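Local coordinates for protein inactive poly [ADP-ribose] polymerase RCD1 (Arabidopsis thaliana, PDB 5NGO) that probably lacks poly(ADP-ribose) polymerase activity despite its PARP-type domain, and is bound by a downy mildew effector that suppresses plant immunity, at residues K13-H25 with T101-C113. Numbering follows the deposited sequence.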
ATOM      1  N   LYS A  13       1.774  14.798  -1.153  1.00 48.04           N
ATOM      2  CA  LYS A  13       2.660  15.310  -2.203  1.00 48.30           C
ATOM      3  C   LYS A  13       4.104  15.399  -1.720  1.00 48.72           C
ATOM      4  O   LYS A  13       5.017  14.925  -2.399  1.00 47.87           O
ATOM      5  CB  LYS A  13       2.208  16.689  -2.705  1.00 50.17           C
ATOM      6  CG  LYS A  13       2.982  17.144  -3.950  1.00 52.47           C
ATOM      7  CD  LYS A  13       2.311  18.272  -4.704  1.00 55.38           C
ATOM      8  CE  LYS A  13       2.154  19.512  -3.846  1.00 59.60           C
ATOM      9  NZ  LYS A  13       1.583  20.629  -4.643  1.00 62.68           N
ATOM     10  N   LYS A  14       4.283  15.987  -0.539  1.00 50.75           N
ATOM     11  CA  LYS A  14       5.602  16.116   0.077  1.00 54.05           C
ATOM     12  C   LYS A  14       6.246  14.767   0.399  1.00 53.67           C
ATOM     13  O   LYS A  14       7.422  14.567   0.104  1.00 55.53           O
ATOM     14  CB  LYS A  14       5.527  16.993   1.333  1.00 58.60           C
ATOM     15  CG  LYS A  14       5.652  18.472   0.983  1.00 64.51           C
ATOM     16  CD  LYS A  14       4.785  19.441   1.802  1.00 67.98           C
ATOM     17  CE  LYS A  14       4.413  20.661   0.955  1.00 69.20           C
ATOM     18  NZ  LYS A  14       4.330  21.926   1.737  1.00 72.73           N
ATOM     19  N   MET A  15       5.482  13.855   0.991  1.00 51.12           N
ATOM     20  CA  MET A  15       5.929  12.463   1.199  1.00 51.37           C
ATOM     21  C   MET A  15       6.449  11.819  -0.087  1.00 48.66           C
ATOM     22  O   MET A  15       7.488  11.163  -0.079  1.00 52.40           O
ATOM     23  CB  MET A  15       4.796  11.590   1.755  1.00 52.66           C
ATOM     24  CG  MET A  15       4.892  11.287   3.248  1.00 55.94           C
ATOM     25  SD  MET A  15       3.727   9.982   3.712  1.00 59.59           S
ATOM     26  CE  MET A  15       2.201  10.899   3.794  1.00 58.36           C
ATOM     27  N   PHE A  16       5.707  11.986  -1.175  1.00 45.54           N
ATOM     28  CA  PHE A  16       6.080  11.404  -2.463  1.00 44.61           C
ATOM     29  C   PHE A  16       7.319  12.078  -3.068  1.00 45.89           C
ATOM     30  O   PHE A  16       8.170  11.400  -3.654  1.00 46.80           O
ATOM     31  CB  PHE A  16       4.910  11.485  -3.447  1.00 43.09           C
ATOM     32  CG  PHE A  16       5.143  10.723  -4.717  1.00 42.01           C
ATOM     33  CD1 PHE A  16       4.847   9.372  -4.787  1.00 41.94           C
ATOM     34  CD2 PHE A  16       5.662  11.354  -5.844  1.00 42.48           C
ATOM     35  CE1 PHE A  16       5.065   8.658  -5.957  1.00 42.69           C
ATOM     36  CE2 PHE A  16       5.890  10.631  -7.009  1.00 42.48           C
ATOM     37  CZ  PHE A  16       5.589   9.285  -7.063  1.00 42.62           C
ATOM     38  N   ALA A  17       7.411  13.402  -2.930  1.00 47.44           N
ATOM     39  CA  ALA A  17       8.547  14.165  -3.477  1.00 51.17           C
ATOM     40  C   ALA A  17       9.864  13.832  -2.771  1.00 53.24           C
ATOM     41  O   ALA A  17      10.859  13.541  -3.437  1.00 54.42           O
ATOM     42  CB  ALA A  17       8.276  15.667  -3.413  1.00 51.11           C
ATOM     43  N   VAL A  18       9.858  13.843  -1.427  1.00 54.41           N
ATOM     44  CA  VAL A  18      11.067  13.522  -0.665  1.00 56.08           C
ATOM     45  C   VAL A  18      11.424  12.046  -0.896  1.00 56.39           C
ATOM     46  O   VAL A  18      12.593  11.717  -1.089  1.00 59.96           O
ATOM     47  CB  VAL A  18      10.930  13.815   0.851  1.00 57.69           C
ATOM     48  CG1 VAL A  18      10.612  15.281   1.109  1.00 58.48           C
ATOM     49  CG2 VAL A  18       9.935  12.877   1.504  1.00 59.78           C
ATOM     50  N   GLY A  19      10.415  11.180  -0.919  1.00 53.05           N
ATOM     51  CA  GLY A  19      10.613   9.749  -1.098  1.00 51.82           C
ATOM     52  C   GLY A  19      11.029   9.271  -2.463  1.00 51.74           C
ATOM     53  O   GLY A  19      11.429   8.128  -2.579  1.00 54.23           O
ATOM     54  N   THR A  20      10.922  10.109  -3.501  1.00 51.23           N
ATOM     55  CA  THR A  20      11.379   9.757  -4.857  1.00 50.73           C
ATOM     56  C   THR A  20      12.549  10.620  -5.328  1.00 53.57           C
ATOM     57  O   THR A  20      12.919  10.568  -6.513  1.00 54.76           O
ATOM     58  CB  THR A  20      10.222   9.879  -5.893  1.00 49.56           C
ATOM     59  OG1 THR A  20       9.652  11.200  -5.836  1.00 48.06           O
ATOM     60  CG2 THR A  20       9.148   8.837  -5.626  1.00 47.56           C
ATOM     61  N   ALA A  21      13.152  11.391  -4.425  1.00 56.57           N
ATOM     62  CA  ALA A  21      14.241  12.338  -4.786  1.00 59.17           C
ATOM     63  C   ALA A  21      15.429  11.677  -5.493  1.00 62.26           C
ATOM     64  O   ALA A  21      15.994  12.247  -6.418  1.00 67.64           O
ATOM     65  CB  ALA A  21      14.725  13.083  -3.548  1.00 60.39           C
ATOM     66  N   SER A  22      15.794  10.472  -5.058  1.00 62.88           N
ATOM     67  CA  SER A  22      16.879   9.695  -5.680  1.00 63.63           C
ATOM     68  C   SER A  22      16.705   9.398  -7.178  1.00 62.76           C
ATOM     69  O   SER A  22      17.689   9.104  -7.846  1.00 63.83           O
ATOM     70  CB  SER A  22      17.120   8.375  -4.915  1.00 63.54           C
ATOM     71  OG  SER A  22      15.916   7.622  -4.691  1.00 62.98           O
ATOM     72  N   LEU A  23      15.478   9.459  -7.693  1.00 60.92           N
ATOM     73  CA  LEU A  23      15.211   9.209  -9.116  1.00 60.77           C
ATOM     74  C   LEU A  23      15.366  10.454  -9.997  1.00 60.67           C
ATOM     75  O   LEU A  23      15.282  10.342 -11.224  1.00 59.47           O
ATOM     76  CB  LEU A  23      13.802   8.635  -9.302  1.00 59.65           C
ATOM     77  CG  LEU A  23      13.445   7.402  -8.456  1.00 59.75           C
ATOM     78  CD1 LEU A  23      11.977   7.056  -8.648  1.00 57.65           C
ATOM     79  CD2 LEU A  23      14.342   6.211  -8.772  1.00 61.30           C
ATOM     80  N   GLY A  24      15.593  11.618  -9.391  1.00 60.76           N
ATOM     81  CA  GLY A  24      15.836  12.843 -10.139  1.00 63.48           C
ATOM     82  C   GLY A  24      14.593  13.705 -10.222  1.00 64.57           C
ATOM     83  O   GLY A  24      13.917  13.908  -9.194  1.00 65.23           O
ATOM     84  N   HIS A  25      14.286  14.219 -11.418  1.00 66.43           N
ATOM     85  CA  HIS A  25      13.105  15.047 -11.624  1.00 66.59           C
ATOM     86  C   HIS A  25      11.862  14.169 -11.719  1.00 61.88           C
ATOM     87  O   HIS A  25      11.700  13.447 -12.698  1.00 59.11           O
ATOM     88  CB  HIS A  25      13.231  15.951 -12.871  1.00 70.77           C
ATOM     89  CG  HIS A  25      12.079  16.907 -13.015  1.00 72.37           C
ATOM     90  ND1 HIS A  25      11.446  17.433 -11.909  1.00 73.91           N
ATOM     91  CD2 HIS A  25      11.419  17.392 -14.093  1.00 72.09           C
ATOM     92  CE1 HIS A  25      10.451  18.213 -12.295  1.00 74.04           C
ATOM     93  NE2 HIS A  25      10.423  18.217 -13.617  1.00 73.70           N
ATOM     94  N   THR A 101       5.074  -0.661  -0.552  1.00 42.26           N
ATOM     95  CA  THR A 101       6.329  -0.041  -0.242  1.00 42.88           C
ATOM     96  C   THR A 101       6.137   0.878   0.972  1.00 42.82           C
ATOM     97  O   THR A 101       5.094   1.528   1.120  1.00 41.50           O
ATOM     98  CB  THR A 101       6.835   0.752  -1.442  1.00 43.62           C
ATOM     99  OG1 THR A 101       7.101  -0.119  -2.550  1.00 45.00           O
ATOM    100  CG2 THR A 101       8.047   1.573  -1.071  1.00 45.15           C
ATOM    101  N   ALA A 102       7.130   0.902   1.879  1.00 42.76           N
ATOM    102  CA  ALA A 102       7.019   1.711   3.079  1.00 43.05           C
ATOM    103  C   ALA A 102       6.933   3.209   2.713  1.00 43.66           C
ATOM    104  O   ALA A 102       7.390   3.625   1.623  1.00 43.23           O
ATOM    105  CB  ALA A 102       8.188   1.474   3.980  1.00 43.90           C
ATOM    106  N   ALA A 103       6.341   3.994   3.639  1.00 44.49           N
ATOM    107  CA  ALA A 103       6.048   5.402   3.421  1.00 44.64           C
ATOM    108  C   ALA A 103       7.211   6.273   2.892  1.00 47.88           C
ATOM    109  O   ALA A 103       6.998   7.174   2.073  1.00 47.62           O
ATOM    110  CB  ALA A 103       5.504   6.020   4.702  1.00 44.37           C
ATOM    111  N   ASP A 104       8.427   6.001   3.356  1.00 50.14           N
ATOM    112  CA  ASP A 104       9.577   6.827   2.965  1.00 52.66           C
ATOM    113  C   ASP A 104      10.367   6.255   1.772  1.00 52.19           C
ATOM    114  O   ASP A 104      11.380   6.820   1.395  1.00 51.89           O
ATOM    115  CB  ASP A 104      10.482   7.108   4.172  1.00 55.72           C
ATOM    116  CG  ASP A 104      11.048   5.839   4.817  1.00 59.78           C
ATOM    117  OD1 ASP A 104      10.576   4.713   4.510  1.00 63.16           O
ATOM    118  OD2 ASP A 104      11.984   5.964   5.630  1.00 62.44           O
ATOM    119  N   CYS A 105       9.851   5.186   1.149  1.00 52.69           N
ATOM    120  CA  CYS A 105      10.551   4.445   0.094  1.00 52.67           C
ATOM    121  C   CYS A 105       9.859   4.354  -1.263  1.00 49.48           C
ATOM    122  O   CYS A 105      10.129   3.415  -2.003  1.00 49.73           O
ATOM    123  CB  CYS A 105      10.758   2.999   0.561  1.00 56.21           C
ATOM    124  SG  CYS A 105      11.874   2.889   1.937  1.00 62.91           S
ATOM    125  N   PRO A 106       9.001   5.319  -1.630  1.00 46.47           N
ATOM    126  CA  PRO A 106       8.352   5.125  -2.938  1.00 47.11           C
ATOM    127  C   PRO A 106       9.303   5.036  -4.158  1.00 48.75           C
ATOM    128  O   PRO A 106       8.896   4.469  -5.172  1.00 48.00           O
ATOM    129  CB  PRO A 106       7.408   6.325  -3.049  1.00 45.75           C
ATOM    130  CG  PRO A 106       7.969   7.350  -2.126  1.00 45.76           C
ATOM    131  CD  PRO A 106       8.657   6.616  -1.030  1.00 46.31           C
ATOM    132  N   TYR A 107      10.549   5.534  -4.053  1.00 50.81           N
ATOM    133  CA  TYR A 107      11.564   5.329  -5.116  1.00 55.49           C
ATOM    134  C   TYR A 107      11.724   3.869  -5.532  1.00 57.56           C
ATOM    135  O   TYR A 107      12.068   3.579  -6.683  1.00 58.42           O
ATOM    136  CB  TYR A 107      12.962   5.880  -4.738  1.00 59.13           C
ATOM    137  CG  TYR A 107      13.682   5.145  -3.613  1.00 60.40           C
ATOM    138  CD1 TYR A 107      14.469   4.011  -3.876  1.00 63.24           C
ATOM    139  CD2 TYR A 107      13.596   5.585  -2.302  1.00 61.59           C
ATOM    140  CE1 TYR A 107      15.122   3.335  -2.859  1.00 66.62           C
ATOM    141  CE2 TYR A 107      14.257   4.913  -1.263  1.00 64.80           C
ATOM    142  CZ  TYR A 107      15.018   3.791  -1.552  1.00 66.89           C
ATOM    143  OH  TYR A 107      15.667   3.108  -0.552  1.00 71.39           O
ATOM    144  N   PHE A 108      11.496   2.970  -4.570  1.00 59.11           N
ATOM    145  CA  PHE A 108      11.659   1.531  -4.741  1.00 61.87           C
ATOM    146  C   PHE A 108      10.708   0.931  -5.785  1.00 58.22           C
ATOM    147  O   PHE A 108      11.082   0.015  -6.498  1.00 59.43           O
ATOM    148  CB  PHE A 108      11.434   0.848  -3.380  1.00 65.74           C
ATOM    149  CG  PHE A 108      12.222  -0.391  -3.156  1.00 71.20           C
ATOM    150  CD1 PHE A 108      13.498  -0.333  -2.627  1.00 75.74           C
ATOM    151  CD2 PHE A 108      11.649  -1.634  -3.417  1.00 75.75           C
ATOM    152  CE1 PHE A 108      14.215  -1.514  -2.365  1.00 81.25           C
ATOM    153  CE2 PHE A 108      12.351  -2.820  -3.162  1.00 78.81           C
ATOM    154  CZ  PHE A 108      13.633  -2.756  -2.638  1.00 80.47           C
ATOM    155  N   SER A 109       9.473   1.423  -5.847  1.00 54.06           N
ATOM    156  CA  SER A 109       8.458   0.843  -6.733  1.00 53.05           C
ATOM    157  C   SER A 109       7.848   1.821  -7.760  1.00 50.97           C
ATOM    158  O   SER A 109       6.947   1.439  -8.519  1.00 49.59           O
ATOM    159  CB  SER A 109       7.367   0.190  -5.885  1.00 51.68           C
ATOM    160  OG  SER A 109       6.731   1.116  -5.029  1.00 50.29           O
ATOM    161  N   ALA A 110       8.362   3.051  -7.824  1.00 51.71           N
ATOM    162  CA  ALA A 110       7.883   4.056  -8.777  1.00 53.23           C
ATOM    163  C   ALA A 110       7.923   3.586 -10.234  1.00 56.51           C
ATOM    164  O   ALA A 110       6.964   3.792 -10.978  1.00 57.52           O
ATOM    165  CB  ALA A 110       8.656   5.352  -8.623  1.00 52.70           C
ATOM    166  N   ARG A 111       9.029   2.941 -10.624  1.00 60.48           N
ATOM    167  CA  ARG A 111       9.184   2.416 -11.979  1.00 64.54           C
ATOM    168  C   ARG A 111       8.256   1.244 -12.318  1.00 66.34           C
ATOM    169  O   ARG A 111       8.054   0.932 -13.483  1.00 70.67           O
ATOM    170  CB  ARG A 111      10.653   2.024 -12.238  1.00 66.95           C
ATOM    171  CG  ARG A 111      11.508   3.265 -12.547  1.00 69.97           C
ATOM    172  CD  ARG A 111      12.612   3.034 -13.616  1.00 72.71           C
ATOM    173  NE  ARG A 111      12.554   4.073 -14.675  1.00 74.45           N
ATOM    174  CZ  ARG A 111      12.993   5.322 -14.560  1.00 74.94           C
ATOM    175  NH1 ARG A 111      13.595   5.751 -13.453  1.00 76.47           N
ATOM    176  NH2 ARG A 111      12.871   6.148 -15.582  1.00 74.57           N
ATOM    177  N   TYR A 112       7.698   0.609 -11.295  1.00 65.51           N
ATOM    178  CA  TYR A 112       6.777  -0.507 -11.468  1.00 67.34           C
ATOM    179  C   TYR A 112       5.296  -0.018 -11.594  1.00 62.27           C
ATOM    180  O   TYR A 112       4.401  -0.838 -11.791  1.00 59.94           O
ATOM    181  CB  TYR A 112       7.049  -1.500 -10.343  1.00 73.77           C
ATOM    182  CG  TYR A 112       6.364  -2.840 -10.458  1.00 81.33           C
ATOM    183  CD1 TYR A 112       5.076  -3.024  -9.960  1.00 84.58           C
ATOM    184  CD2 TYR A 112       7.003  -3.928 -11.047  1.00 88.22           C
ATOM    185  CE1 TYR A 112       4.426  -4.265 -10.033  1.00 87.54           C
ATOM    186  CE2 TYR A 112       6.376  -5.183 -11.135  1.00 91.67           C
ATOM    187  CZ  TYR A 112       5.089  -5.342 -10.622  1.00 90.55           C
ATOM    188  OH  TYR A 112       4.466  -6.565 -10.706  1.00 88.70           O
ATOM    189  N   CYS A 113       5.079   1.300 -11.556  1.00 57.00           N
ATOM    190  CA  CYS A 113       3.814   1.891 -11.951  1.00 55.30           C
ATOM    191  C   CYS A 113       3.722   2.054 -13.465  1.00 57.44           C
ATOM    192  O   CYS A 113       4.479   2.815 -14.047  1.00 56.14           O
ATOM    193  CB  CYS A 113       3.620   3.264 -11.282  1.00 53.12           C
ATOM    194  SG  CYS A 113       3.635   3.271  -9.463  1.00 47.66           S
TER
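Met15 reaches Ala103 with its sulfur, SD to CB 4.5 Å, a loose apolar touch. Phe16 sets CD1 4.3 Å from CB of Pro106. The backbone of Gly19 packs close on the proline ring: Pro106 CD is 3.7 Å from Gly19 CA, which has no side chain to hold the two backbones apart. One hydrogen bond joins the segments, Tyr107 N to Gly19 O at 3.1 Å. It is bent, 142° at the hydrogen, and the donor sits above the carbonyl plane. The same oxygen lies at the edge of the Tyr107 ring. Thr20 OG1, set between the backbone N and the carbonyl carbon (chi1 55°), gives a hydrogen bond to Phe16 O at 2.6 Å, which fixes the side chain's rotation. Its methyl CG2 then lies over one face of the Phe16 ring, near the rim, and also meets Pro106. Ser22 OG comes 3.4 Å from Tyr107 CB. Leu23 crosses Tyr107 at about a right angle and presses CD1 on Ala110 CB at 3.7 Å. The contact thus packs the end of helix 9-19 and the following turn on the loop after strand 98-102 of the PARP-type domain. Trp66 of strand 62-68 meets Phe16 edge-to-face and hydrogen-bonds through NE1 to Ala103 O, while Met123 of strand 121-129 touches Pro106.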